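Local atomic coordinates of geranyltranstransferase (Legionella pneumophila subsp. pneumophila, PDB entry 3LOM), a protein that probably joins isopentenyl diphosphate to allylic diphosphates with the help of magnesium, making farnesyl and perhaps geranylgeranyl diphosphate. Residues E170-S174 with K254-A258; I193-E198 with R216-I222; L224-Q229 with E269-Y274; Y274-M278 with T295-Q299. One frame throughout, in Å; residues are numbered along the deposited sequence.

Contact 1 of 4, residues E170-S174 with K254-A258; sequences ELAKS and KTTFA
Leu171 and Ala172 bring their backbone up against Lys254 and Thr255, the closest CA atoms being those of Ala172 and Lys254, 5.2 Å apart, and the carbonyl of Leu171 faces the residues before helix 257-260. No hydrogen bond joins the two segments. Instead the CA-H of Lys254 points at Leu171 O, with CA 3.5 Å from that oxygen and an angle of 160° at the hydrogen. Lys254, Leu171 and Thr255 share the contact, and the Thr255 methyl makes the closest side-chain approach: its CG2 packs against both Lys173 O, at 3.4 Å, and Leu171 O, at 3.6 Å. A compact, branched threonine suits this spot because its methyl can fit against backbone. The contact ties the loop between helices 160-169 and 178-201 to the start of short helix 257-260, in the all-helical isoprenoid synthase fold. Thr256 is the N-cap there, its OG1 accepting a weak bond from Ala258 N. Lys254 bends at chi2 (-76°) and lays its aliphatic chain past Leu171, with CD 3.7 Å from Leu171 O. Leu171 also packs on Ile184, which suits a buried leucine. Lys173 NZ forms a salt bridge with Glu170 OE2 at 2.9 Å.

Contact 2 of 4, residues I193-E198 with R216-I222; sequences ILACFE and RTYGKHI
Ile193 opens the contact with its CG2 methyl, which meets Ile222 CG2 at 3.8 Å, the two branched side chains crossing at about a right angle. The next residue, Leu194, sends CD1 onto the backbone of the partner helix, 3.6 Å from both Arg216 O and Lys220 N, and it can do so because Gly219 has no side chain to stand in the way. Phe197 also packs against this glycine. Its CE2 comes within 3.6 Å of Gly219 CA, and the backbone N of Gly219 lies over one face of the ring. The CZ corner of Phe197 reaches the edge of the Tyr218 ring, 3.5 Å from CD2, with the ring planes 76° apart. The Tyr218 hydroxyl is hydrogen-bonded to Thr295 OG1 of helix 289-303. Glu198 closes the segment with a salt bridge to Arg216, gripped side-on by two nitrogens: NE to OE2 at 2.7 Å, and the straighter NH2 to OE1 at 3.2 Å (162°). A bend at chi2 (-81°) turns the carboxylate toward the extended arginine, and the two planes are nearly coplanar. The ion pair is partly exposed, while Ile193, Phe197, Tyr218 and Ile222 are buried. The axes of the two short segments approach to 8.6 Å, a close antiparallel helix pair in the helical bundle of the polyprenyl synthase family.

Contact 3 of 4, residues L224-Q229 with E269-Y274; sequences LVFQMQ and EIAVHY
Val225 sets its CG1 methyl over one face of the Tyr274 ring, 3.7 Å from the centroid and 18° off the normal, a CH-pi contact, while the amide carbon of Gln229 and Ile270 CG2 lie at the ring's edge. The imidazole of His273 is treated in the same way: Leu224 CD2 covers one face, 3.9 Å from the centroid, and the Met228 methyl comes in obliquely, with CE 3.6 Å from His273 CD2. At the edge of the Phe226 ring sits the Tyr274 hydroxyl, CE1 to OH 3.4 Å. Ile270 CD1 packs against Met228 CB at 3.7 Å and the backbone N of Gln229, a place where a slender branched chain fits against the helix backbone. Val225 presents both methyls to the partner helix because CG2 stands anti to its backbone N and CG1 lies between N and the carbonyl carbon (chi1 82°). CG2 thereby rests 3.6 Å from Ile270 O.

The polar link is Tyr274 OH to Gln229 OE1, 2.6 Å long, the hydroxyl donating from above the carbonyl plane of the amide. An extended glutamine is long enough to span the antiparallel helices 209-236 and 263-279, and its NE2 goes on to Leu298 O of helix 289-303. His273 in turn bonds through ND1 to His221 ND1, which requires that one of the two nitrogens carry the proton and the other accept. The chemistry is thus mainly apolar packing, with its buried amide satisfied at both ends, oxygen by tyrosine and nitrogen by a backbone carbonyl.

Contact 4 of 4, residues Y274-M278 with T295-Q299; sequences YQIAM and TKQLQ
The Tyr274 hydroxyl comes up to Leu298 O at 3.0 Å, and the amide of Gln229, from helix 209-236, is bonded to both of these oxygens, so that hydroxyl, amide and backbone carbonyl meet where three helices adjoin. The Tyr274 ring rests on Gln299, whose CB stands over the ring centre, 3.7 Å from the centroid and only 5° off the normal, in a CH-pi contact. Gln299 starts with CG anti to the backbone N and stays extended, which lays its chain back along the ring toward Tyr274 CB. Its amide, at 3.6 Å from CD to Tyr274 CB, is turned almost parallel to the ring, 11° between planes. This pairing joins helix 263-279 to helix 289-303 as antiparallel neighbours, the segments here running 175° to each other, in the C-terminal part of the all-helical isoprenoid synthase fold. Thr295 fits beside the ring with its methyl, CG2 to Tyr274 CD1 3.7 Å, while its OG1, besides meeting Tyr218 OH, is also hydrogen-bonded to Leu291 O, so one small residue serves both apolar and polar neighbours. Met278, bent at chi2, lays its flexible thioether alongside Thr295 of helix 289-303: SD sits 3.9 Å from Thr295 CG2, and CE touches the aliphatic CD of Lys296 at 3.8 Å as well as the amide of Gln299.

Contacts 2, 3 and 4 form a continuous patch of helix packing, with neighbouring centres 8 to 13 Å apart, whereas contact 1 lies toward the edge, 18 Å or more from the others. Contacts 2 and 3 share helix 209-236, contacts 3 and 4 share helix 263-279 and Tyr274 itself. Contacts 2, 3 and 4 follow one another along the chain. Contact 1 brackets contact 2 in sequence, and its segments alternate with those of contact 3, which it touches through Phe257 against Leu224 and Met228. Helices 178-201, 209-236, 263-279 and 289-303 are thereby joined successively, linking the C-terminal helices to the body of the helical fold.

Contact 1 of 4, residues E170-S174 with K254-A258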
loop_
_atom_site.group_PDB
_atom_site.type_symbol
_atom_site.label_atom_id
_atom_site.label_comp_id
_atom_site.label_asym_id
_atom_site.label_seq_id
_atom_site.Cartn_x
_atom_site.Cartn_y
_atom_site.Cartn_z
ATOM N N GLU A 170 -20.334 -10.074 -6.794
ATOM C CA GLU A 170 -21.302 -11.116 -6.399
ATOM C C GLU A 170 -22.614 -10.605 -5.822
ATOM O O GLU A 170 -23.664 -11.193 -6.087
ATOM C CB GLU A 170 -20.694 -12.141 -5.429
ATOM C CG GLU A 170 -19.393 -12.764 -5.886
ATOM C CD GLU A 170 -19.427 -13.218 -7.333
ATOM O OE1 GLU A 170 -18.631 -12.684 -8.139
ATOM O OE2 GLU A 170 -20.248 -14.101 -7.665
ATOM N N LEU A 171 -22.564 -9.527 -5.039
ATOM C CA LEU A 171 -23.754 -9.017 -4.334
ATOM C C LEU A 171 -24.822 -8.437 -5.261
ATOM O O LEU A 171 -25.972 -8.261 -4.849
ATOM C CB LEU A 171 -23.368 -7.995 -3.257
ATOM C CG LEU A 171 -23.302 -8.410 -1.779
ATOM C CD1 LEU A 171 -22.551 -9.716 -1.553
ATOM C CD2 LEU A 171 -22.689 -7.295 -0.940
ATOM N N ALA A 172 -24.424 -8.146 -6.500
ATOM C CA ALA A 172 -25.334 -7.749 -7.572
ATOM C C ALA A 172 -26.387 -8.832 -7.842
ATOM O O ALA A 172 -27.570 -8.530 -8.022
ATOM C CB ALA A 172 -24.541 -7.437 -8.842
ATOM N N LYS A 173 -25.941 -10.088 -7.857
ATOM C CA LYS A 173 -26.819 -11.252 -7.982
ATOM C C LYS A 173 -27.558 -11.487 -6.664
ATOM O O LYS A 173 -27.055 -11.140 -5.596
ATOM C CB LYS A 173 -26.001 -12.497 -8.341
ATOM C CG LYS A 173 -24.966 -12.285 -9.440
ATOM C CD LYS A 173 -23.880 -13.349 -9.385
ATOM C CE LYS A 173 -22.721 -12.998 -10.307
ATOM N NZ LYS A 173 -21.638 -14.016 -10.243
ATOM N N SER A 174 -28.750 -12.070 -6.746
ATOM C CA SER A 174 -29.548 -12.372 -5.554
ATOM C C SER A 174 -29.489 -13.862 -5.192
ATOM O O SER A 174 -30.309 -14.362 -4.415
ATOM C CB SER A 174 -30.998 -11.901 -5.739
ATOM O OG SER A 174 -31.602 -12.504 -6.871
ATOM N N LYS A 254 -30.202 -7.573 -5.509
ATOM C CA LYS A 254 -29.341 -7.296 -4.361
ATOM C C LYS A 254 -29.539 -8.285 -3.212
ATOM O O LYS A 254 -30.561 -8.976 -3.140
ATOM C CB LYS A 254 -29.549 -5.861 -3.860
ATOM C CG LYS A 254 -28.386 -4.925 -4.147
ATOM C CD LYS A 254 -27.218 -5.181 -3.194
ATOM C CE LYS A 254 -26.137 -4.124 -3.335
ATOM N NZ LYS A 254 -25.123 -4.224 -2.247
ATOM N N THR A 255 -28.546 -8.346 -2.321
ATOM C CA THR A 255 -28.612 -9.194 -1.126
ATOM C C THR A 255 -27.868 -8.596 0.069
ATOM O O THR A 255 -26.696 -8.230 -0.027
ATOM C CB THR A 255 -28.132 -10.644 -1.395
ATOM O OG1 THR A 255 -27.845 -11.294 -0.149
ATOM C CG2 THR A 255 -26.890 -10.655 -2.268
ATOM N N THR A 256 -28.581 -8.483 1.186
ATOM C CA THR A 256 -28.027 -7.998 2.447
ATOM C C THR A 256 -28.456 -8.938 3.571
ATOM O O THR A 256 -29.239 -9.870 3.345
ATOM C CB THR A 256 -28.540 -6.576 2.792
ATOM O OG1 THR A 256 -29.972 -6.577 2.841
ATOM C CG2 THR A 256 -28.063 -5.539 1.779
ATOM N N PHE A 257 -27.964 -8.679 4.783
ATOM C CA PHE A 257 -28.473 -9.350 5.980
ATOM C C PHE A 257 -29.962 -9.052 6.172
ATOM O O PHE A 257 -30.690 -9.854 6.755
ATOM C CB PHE A 257 -27.687 -8.934 7.229
ATOM C CG PHE A 257 -26.328 -9.582 7.343
ATOM C CD1 PHE A 257 -26.206 -10.929 7.671
ATOM C CD2 PHE A 257 -25.169 -8.840 7.137
ATOM C CE1 PHE A 257 -24.950 -11.533 7.779
ATOM C CE2 PHE A 257 -23.908 -9.431 7.245
ATOM C CZ PHE A 257 -23.800 -10.783 7.565
ATOM N N ALA A 258 -30.401 -7.907 5.653
ATOM C CA ALA A 258 -31.790 -7.469 5.748
ATOM C C ALA A 258 -32.693 -8.037 4.656
ATOM O O ALA A 258 -33.896 -7.770 4.645
ATOM C CB ALA A 258 -31.863 -5.952 5.757
#

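Contact 2 of 4, residues I193-E198 with R216-I222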
loop_
_atom_site.group_PDB
_atom_site.type_symbol
_atom_site.label_atom_id
_atom_site.label_comp_id
_atom_site.label_asym_id
_atom_site.label_seq_id
_atom_site.Cartn_x
_atom_site.Cartn_y
_atom_site.Cartn_z
ATOM N N ILE A 193 -11.008 -4.920 11.166
ATOM C CA ILE A 193 -11.481 -4.780 12.551
ATOM C C ILE A 193 -10.756 -5.735 13.509
ATOM O O ILE A 193 -10.363 -5.336 14.613
ATOM C CB ILE A 193 -13.014 -4.928 12.643
ATOM C CG1 ILE A 193 -13.674 -3.682 12.042
ATOM C CG2 ILE A 193 -13.465 -5.123 14.088
ATOM C CD1 ILE A 193 -15.112 -3.861 11.607
ATOM N N LEU A 194 -10.547 -6.973 13.059
ATOM C CA LEU A 194 -9.798 -7.977 13.815
ATOM C C LEU A 194 -8.338 -7.561 14.005
ATOM O O LEU A 194 -7.753 -7.799 15.068
ATOM C CB LEU A 194 -9.872 -9.330 13.100
ATOM C CG LEU A 194 -9.921 -10.641 13.885
ATOM C CD1 LEU A 194 -10.922 -10.577 15.036
ATOM C CD2 LEU A 194 -10.268 -11.785 12.929
ATOM N N ALA A 195 -7.767 -6.925 12.978
ATOM C CA ALA A 195 -6.402 -6.388 13.034
ATOM C C ALA A 195 -6.140 -5.387 14.181
ATOM O O ALA A 195 -5.010 -5.290 14.653
ATOM C CB ALA A 195 -6.008 -5.788 11.698
ATOM N N CYS A 196 -7.177 -4.672 14.632
ATOM C CA CYS A 196 -7.068 -3.761 15.786
ATOM C C CYS A 196 -6.595 -4.497 17.023
ATOM O O CYS A 196 -5.703 -4.040 17.734
ATOM C CB CYS A 196 -8.410 -3.100 16.112
ATOM S SG CYS A 196 -9.143 -2.151 14.781
ATOM N N PHE A 197 -7.201 -5.656 17.249
ATOM C CA PHE A 197 -6.899 -6.492 18.390
ATOM C C PHE A 197 -5.610 -7.275 18.151
ATOM O O PHE A 197 -4.788 -7.411 19.056
ATOM C CB PHE A 197 -8.093 -7.400 18.682
ATOM C CG PHE A 197 -9.400 -6.656 18.780
ATOM C CD1 PHE A 197 -9.812 -6.109 19.988
ATOM C CD2 PHE A 197 -10.209 -6.482 17.659
ATOM C CE1 PHE A 197 -11.011 -5.408 20.079
ATOM C CE2 PHE A 197 -11.400 -5.776 17.737
ATOM C CZ PHE A 197 -11.808 -5.243 18.949
ATOM N N GLU A 198 -5.413 -7.739 16.921
ATOM C CA GLU A 198 -4.234 -8.547 16.585
ATOM C C GLU A 198 -2.917 -7.769 16.560
ATOM O O GLU A 198 -1.883 -8.302 16.973
ATOM C CB GLU A 198 -4.429 -9.292 15.258
ATOM C CG GLU A 198 -5.509 -10.370 15.270
ATOM C CD GLU A 198 -5.052 -11.698 15.864
ATOM O OE1 GLU A 198 -3.846 -11.872 16.159
ATOM O OE2 GLU A 198 -5.916 -12.583 16.026
ATOM N N ARG A 216 -10.035 -11.854 20.247
ATOM C CA ARG A 216 -10.423 -12.437 18.959
ATOM C C ARG A 216 -11.923 -12.703 18.807
ATOM O O ARG A 216 -12.489 -12.456 17.741
ATOM C CB ARG A 216 -9.614 -13.711 18.689
ATOM C CG ARG A 216 -8.183 -13.420 18.281
ATOM C CD ARG A 216 -7.247 -14.593 18.499
ATOM N NE ARG A 216 -5.881 -14.243 18.111
ATOM C CZ ARG A 216 -4.819 -15.031 18.257
ATOM N NH1 ARG A 216 -4.940 -16.239 18.792
ATOM N NH2 ARG A 216 -3.624 -14.603 17.866
ATOM N N THR A 217 -12.557 -13.179 19.876
ATOM C CA THR A 217 -14.005 -13.400 19.887
ATOM C C THR A 217 -14.765 -12.070 19.851
ATOM O O THR A 217 -15.686 -11.907 19.042
ATOM C CB THR A 217 -14.440 -14.267 21.096
ATOM O OG1 THR A 217 -13.711 -15.498 21.080
ATOM C CG2 THR A 217 -15.935 -14.580 21.056
ATOM N N TYR A 218 -14.370 -11.118 20.706
ATOM C CA TYR A 218 -14.955 -9.771 20.673
ATOM C C TYR A 218 -14.835 -9.171 19.269
ATOM O O TYR A 218 -15.827 -8.719 18.712
ATOM C CB TYR A 218 -14.330 -8.837 21.723
ATOM C CG TYR A 218 -14.953 -7.452 21.731
ATOM C CD1 TYR A 218 -16.169 -7.216 22.370
ATOM C CD2 TYR A 218 -14.336 -6.380 21.082
ATOM C CE1 TYR A 218 -16.754 -5.950 22.365
ATOM C CE2 TYR A 218 -14.911 -5.108 21.071
ATOM C CZ TYR A 218 -16.115 -4.903 21.715
ATOM O OH TYR A 218 -16.684 -3.655 21.706
ATOM N N GLY A 219 -13.624 -9.213 18.711
ATOM C CA GLY A 219 -13.336 -8.740 17.355
ATOM C C GLY A 219 -14.147 -9.323 16.206
ATOM O O GLY A 219 -14.604 -8.575 15.334
ATOM N N LYS A 220 -14.319 -10.647 16.194
ATOM C CA LYS A 220 -15.092 -11.320 15.141
ATOM C C LYS A 220 -16.548 -10.915 15.197
ATOM O O LYS A 220 -17.154 -10.598 14.174
ATOM C CB LYS A 220 -14.992 -12.845 15.263
ATOM C CG LYS A 220 -13.725 -13.438 14.671
ATOM C CD LYS A 220 -13.452 -14.827 15.226
ATOM C CE LYS A 220 -11.994 -15.224 15.018
ATOM N NZ LYS A 220 -11.591 -16.367 15.886
ATOM N N HIS A 221 -17.109 -10.924 16.400
ATOM C CA HIS A 221 -18.527 -10.652 16.547
ATOM C C HIS A 221 -18.863 -9.174 16.399
ATOM O O HIS A 221 -19.950 -8.836 15.940
ATOM C CB HIS A 221 -19.069 -11.259 17.846
ATOM C CG HIS A 221 -19.083 -12.757 17.833
ATOM N ND1 HIS A 221 -20.185 -13.485 17.444
ATOM C CD2 HIS A 221 -18.116 -13.662 18.115
ATOM C CE1 HIS A 221 -19.901 -14.774 17.500
ATOM N NE2 HIS A 221 -18.654 -14.909 17.909
ATOM N N ILE A 222 -17.920 -8.301 16.748
ATOM C CA ILE A 222 -18.133 -6.860 16.601
ATOM C C ILE A 222 -18.073 -6.410 15.123
ATOM O O ILE A 222 -18.909 -5.623 14.679
ATOM C CB ILE A 222 -17.233 -6.031 17.585
ATOM C CG1 ILE A 222 -17.970 -4.796 18.097
ATOM C CG2 ILE A 222 -15.838 -5.722 17.024
ATOM C CD1 ILE A 222 -18.852 -5.079 19.285
#

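Contact 3 of 4, residues L224-Q229 with E269-Y274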
loop_
_atom_site.group_PDB
_atom_site.type_symbol
_atom_site.label_atom_id
_atom_site.label_comp_id
_atom_site.label_asym_id
_atom_site.label_seq_id
_atom_site.Cartn_x
_atom_site.Cartn_y
_atom_site.Cartn_z
ATOM N N LEU A 224 -18.724 -8.334 12.550
ATOM C CA LEU A 224 -19.890 -8.927 11.918
ATOM C C LEU A 224 -21.145 -8.111 12.213
ATOM O O LEU A 224 -21.886 -7.752 11.295
ATOM C CB LEU A 224 -20.057 -10.369 12.405
ATOM C CG LEU A 224 -21.283 -11.204 12.042
ATOM C CD1 LEU A 224 -21.478 -11.335 10.532
ATOM C CD2 LEU A 224 -21.158 -12.573 12.689
ATOM N N VAL A 225 -21.364 -7.805 13.488
ATOM C CA VAL A 225 -22.587 -7.119 13.926
ATOM C C VAL A 225 -22.732 -5.666 13.417
ATOM O O VAL A 225 -23.855 -5.190 13.238
ATOM C CB VAL A 225 -22.795 -7.238 15.473
ATOM C CG1 VAL A 225 -21.971 -6.208 16.237
ATOM C CG2 VAL A 225 -24.270 -7.164 15.839
ATOM N N PHE A 226 -21.609 -4.983 13.164
ATOM C CA PHE A 226 -21.635 -3.630 12.575
ATOM C C PHE A 226 -22.300 -3.658 11.201
ATOM O O PHE A 226 -23.129 -2.803 10.877
ATOM C CB PHE A 226 -20.227 -3.041 12.433
ATOM C CG PHE A 226 -19.590 -2.632 13.733
ATOM C CD1 PHE A 226 -20.358 -2.391 14.874
ATOM C CD2 PHE A 226 -18.212 -2.460 13.807
ATOM C CE1 PHE A 226 -19.755 -2.012 16.067
ATOM C CE2 PHE A 226 -17.600 -2.079 14.992
ATOM C CZ PHE A 226 -18.371 -1.850 16.123
ATOM N N GLN A 227 -21.936 -4.671 10.418
ATOM C CA GLN A 227 -22.485 -4.889 9.086
ATOM C C GLN A 227 -23.945 -5.336 9.105
ATOM O O GLN A 227 -24.716 -4.985 8.205
ATOM C CB GLN A 227 -21.627 -5.906 8.341
ATOM C CG GLN A 227 -21.795 -5.848 6.855
ATOM C CD GLN A 227 -21.437 -4.495 6.260
ATOM O OE1 GLN A 227 -20.424 -3.887 6.618
ATOM N NE2 GLN A 227 -22.275 -4.019 5.345
ATOM N N MET A 228 -24.308 -6.120 10.122
ATOM C CA MET A 228 -25.707 -6.463 10.382
ATOM C C MET A 228 -26.504 -5.187 10.665
ATOM O O MET A 228 -27.567 -4.973 10.081
ATOM C CB MET A 228 -25.829 -7.440 11.558
ATOM C CG MET A 228 -25.506 -8.887 11.234
ATOM S SD MET A 228 -25.568 -9.960 12.687
ATOM C CE MET A 228 -25.071 -11.505 11.944
ATOM N N GLN A 229 -25.962 -4.343 11.544
ATOM C CA GLN A 229 -26.568 -3.054 11.890
ATOM C C GLN A 229 -26.737 -2.137 10.684
ATOM O O GLN A 229 -27.802 -1.550 10.506
ATOM C CB GLN A 229 -25.770 -2.347 12.989
ATOM C CG GLN A 229 -26.042 -2.891 14.389
ATOM C CD GLN A 229 -25.200 -2.222 15.457
ATOM O OE1 GLN A 229 -23.974 -2.186 15.371
ATOM N NE2 GLN A 229 -25.860 -1.698 16.479
ATOM N N GLU A 269 -30.451 -11.386 15.789
ATOM C CA GLU A 269 -29.067 -11.601 15.341
ATOM C C GLU A 269 -28.139 -10.499 15.857
ATOM O O GLU A 269 -27.056 -10.802 16.368
ATOM C CB GLU A 269 -28.980 -11.715 13.814
ATOM C CG GLU A 269 -29.346 -13.085 13.254
ATOM C CD GLU A 269 -28.160 -14.041 13.137
ATOM O OE1 GLU A 269 -27.019 -13.661 13.476
ATOM O OE2 GLU A 269 -28.370 -15.192 12.702
ATOM N N ILE A 270 -28.581 -9.239 15.738
ATOM C CA ILE A 270 -27.905 -8.086 16.362
ATOM C C ILE A 270 -27.688 -8.341 17.857
ATOM O O ILE A 270 -26.560 -8.257 18.350
ATOM C CB ILE A 270 -28.715 -6.747 16.237
ATOM C CG1 ILE A 270 -29.271 -6.512 14.823
ATOM C CG2 ILE A 270 -27.894 -5.550 16.732
ATOM C CD1 ILE A 270 -28.341 -5.865 13.835
ATOM N N ALA A 271 -28.776 -8.671 18.555
ATOM C CA ALA A 271 -28.767 -8.843 20.009
ATOM C C ALA A 271 -27.855 -9.972 20.470
ATOM O O ALA A 271 -27.041 -9.770 21.375
ATOM C CB ALA A 271 -30.185 -9.049 20.537
ATOM N N VAL A 272 -27.978 -11.138 19.832
ATOM C CA VAL A 272 -27.196 -12.321 20.206
ATOM C C VAL A 272 -25.704 -12.069 20.012
ATOM O O VAL A 272 -24.907 -12.378 20.899
ATOM C CB VAL A 272 -27.630 -13.616 19.441
ATOM C CG1 VAL A 272 -26.861 -14.825 19.947
ATOM C CG2 VAL A 272 -29.112 -13.880 19.598
ATOM N N HIS A 273 -25.338 -11.480 18.875
ATOM C CA HIS A 273 -23.923 -11.241 18.561
ATOM C C HIS A 273 -23.252 -10.196 19.462
ATOM O O HIS A 273 -22.077 -10.352 19.824
ATOM C CB HIS A 273 -23.727 -10.929 17.077
ATOM C CG HIS A 273 -23.732 -12.148 16.211
ATOM N ND1 HIS A 273 -22.686 -13.046 16.188
ATOM C CD2 HIS A 273 -24.660 -12.630 15.352
ATOM C CE1 HIS A 273 -22.970 -14.029 15.354
ATOM N NE2 HIS A 273 -24.159 -13.797 14.827
ATOM N N TYR A 274 -24.009 -9.159 19.834
ATOM C CA TYR A 274 -23.554 -8.176 20.827
ATOM C C TYR A 274 -23.416 -8.785 22.215
ATOM O O TYR A 274 -22.472 -8.466 22.935
ATOM C CB TYR A 274 -24.482 -6.957 20.884
ATOM C CG TYR A 274 -24.018 -5.799 20.027
ATOM C CD1 TYR A 274 -22.811 -5.154 20.289
ATOM C CD2 TYR A 274 -24.787 -5.347 18.955
ATOM C CE1 TYR A 274 -22.377 -4.093 19.503
ATOM C CE2 TYR A 274 -24.362 -4.288 18.163
ATOM C CZ TYR A 274 -23.156 -3.666 18.443
ATOM O OH TYR A 274 -22.725 -2.624 17.661
#

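Contact 4 of 4, residues Y274-M278 with T295-Q299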
loop_
_atom_site.group_PDB
_atom_site.type_symbol
_atom_site.label_atom_id
_atom_site.label_comp_id
_atom_site.label_asym_id
_atom_site.label_seq_id
_atom_site.Cartn_x
_atom_site.Cartn_y
_atom_site.Cartn_z
ATOM N N TYR A 274 -24.009 -9.159 19.834
ATOM C CA TYR A 274 -23.554 -8.176 20.827
ATOM C C TYR A 274 -23.416 -8.785 22.215
ATOM O O TYR A 274 -22.472 -8.466 22.935
ATOM C CB TYR A 274 -24.482 -6.957 20.884
ATOM C CG TYR A 274 -24.018 -5.799 20.027
ATOM C CD1 TYR A 274 -22.811 -5.154 20.289
ATOM C CD2 TYR A 274 -24.787 -5.347 18.955
ATOM C CE1 TYR A 274 -22.377 -4.093 19.503
ATOM C CE2 TYR A 274 -24.362 -4.288 18.163
ATOM C CZ TYR A 274 -23.156 -3.666 18.443
ATOM O OH TYR A 274 -22.725 -2.624 17.661
ATOM N N GLN A 275 -24.359 -9.660 22.572
ATOM C CA GLN A 275 -24.353 -10.369 23.854
ATOM C C GLN A 275 -23.108 -11.243 23.986
ATOM O O GLN A 275 -22.462 -11.245 25.036
ATOM C CB GLN A 275 -25.629 -11.208 24.003
ATOM C CG GLN A 275 -25.965 -11.657 25.425
ATOM C CD GLN A 275 -25.360 -13.006 25.797
ATOM O OE1 GLN A 275 -25.046 -13.251 26.964
ATOM N NE2 GLN A 275 -25.193 -13.886 24.808
ATOM N N ILE A 276 -22.774 -11.964 22.911
ATOM C CA ILE A 276 -21.566 -12.791 22.856
ATOM C C ILE A 276 -20.327 -11.901 22.981
ATOM O O ILE A 276 -19.370 -12.251 23.684
ATOM C CB ILE A 276 -21.521 -13.685 21.561
ATOM C CG1 ILE A 276 -22.714 -14.657 21.489
ATOM C CG2 ILE A 276 -20.202 -14.459 21.439
ATOM C CD1 ILE A 276 -22.907 -15.581 22.702
ATOM N N ALA A 277 -20.368 -10.740 22.321
ATOM C CA ALA A 277 -19.287 -9.753 22.399
ATOM C C ALA A 277 -19.084 -9.206 23.822
ATOM O O ALA A 277 -17.945 -9.142 24.298
ATOM C CB ALA A 277 -19.513 -8.622 21.398
ATOM N N MET A 278 -20.187 -8.841 24.489
ATOM C CA MET A 278 -20.189 -8.401 25.898
ATOM C C MET A 278 -19.542 -9.419 26.837
ATOM O O MET A 278 -18.652 -9.082 27.623
ATOM C CB MET A 278 -21.620 -8.153 26.385
ATOM C CG MET A 278 -22.335 -6.980 25.762
ATOM S SD MET A 278 -21.627 -5.396 26.206
ATOM C CE MET A 278 -22.982 -4.347 25.706
ATOM N N THR A 295 -19.336 -0.591 23.633
ATOM C CA THR A 295 -20.077 -1.676 22.992
ATOM C C THR A 295 -21.581 -1.450 23.125
ATOM O O THR A 295 -22.328 -1.615 22.157
ATOM C CB THR A 295 -19.691 -3.043 23.594
ATOM O OG1 THR A 295 -18.262 -3.159 23.640
ATOM C CG2 THR A 295 -20.262 -4.188 22.772
ATOM N N LYS A 296 -22.007 -1.038 24.318
ATOM C CA LYS A 296 -23.409 -0.731 24.572
ATOM C C LYS A 296 -23.870 0.520 23.824
ATOM O O LYS A 296 -25.038 0.616 23.450
ATOM C CB LYS A 296 -23.678 -0.612 26.073
ATOM C CG LYS A 296 -25.097 -0.991 26.460
ATOM C CD LYS A 296 -25.119 -1.895 27.681
ATOM C CE LYS A 296 -26.416 -2.690 27.735
ATOM N NZ LYS A 296 -26.355 -3.798 28.726
ATOM N N GLN A 297 -22.952 1.462 23.600
ATOM C CA GLN A 297 -23.227 2.631 22.756
ATOM C C GLN A 297 -23.389 2.222 21.292
ATOM O O GLN A 297 -24.285 2.710 20.598
ATOM C CB GLN A 297 -22.120 3.686 22.883
ATOM C CG GLN A 297 -22.230 4.604 24.095
ATOM C CD GLN A 297 -21.150 5.682 24.127
ATOM O OE1 GLN A 297 -20.345 5.812 23.200
ATOM N NE2 GLN A 297 -21.132 6.464 25.201
ATOM N N LEU A 298 -22.520 1.320 20.836
ATOM C CA LEU A 298 -22.569 0.799 19.468
ATOM C C LEU A 298 -23.794 -0.077 19.224
ATOM O O LEU A 298 -24.310 -0.118 18.113
ATOM C CB LEU A 298 -21.291 0.021 19.143
ATOM C CG LEU A 298 -19.999 0.827 18.992
ATOM C CD1 LEU A 298 -18.799 -0.037 19.340
ATOM C CD2 LEU A 298 -19.866 1.397 17.588
ATOM N N GLN A 299 -24.249 -0.770 20.264
ATOM C CA GLN A 299 -25.475 -1.564 20.194
ATOM C C GLN A 299 -26.730 -0.693 20.092
ATOM O O GLN A 299 -27.651 -1.013 19.333
ATOM C CB GLN A 299 -25.566 -2.521 21.391
ATOM C CG GLN A 299 -26.809 -3.415 21.398
ATOM C CD GLN A 299 -26.719 -4.577 22.374
ATOM O OE1 GLN A 299 -27.542 -5.492 22.334
ATOM N NE2 GLN A 299 -25.716 -4.553 23.249
#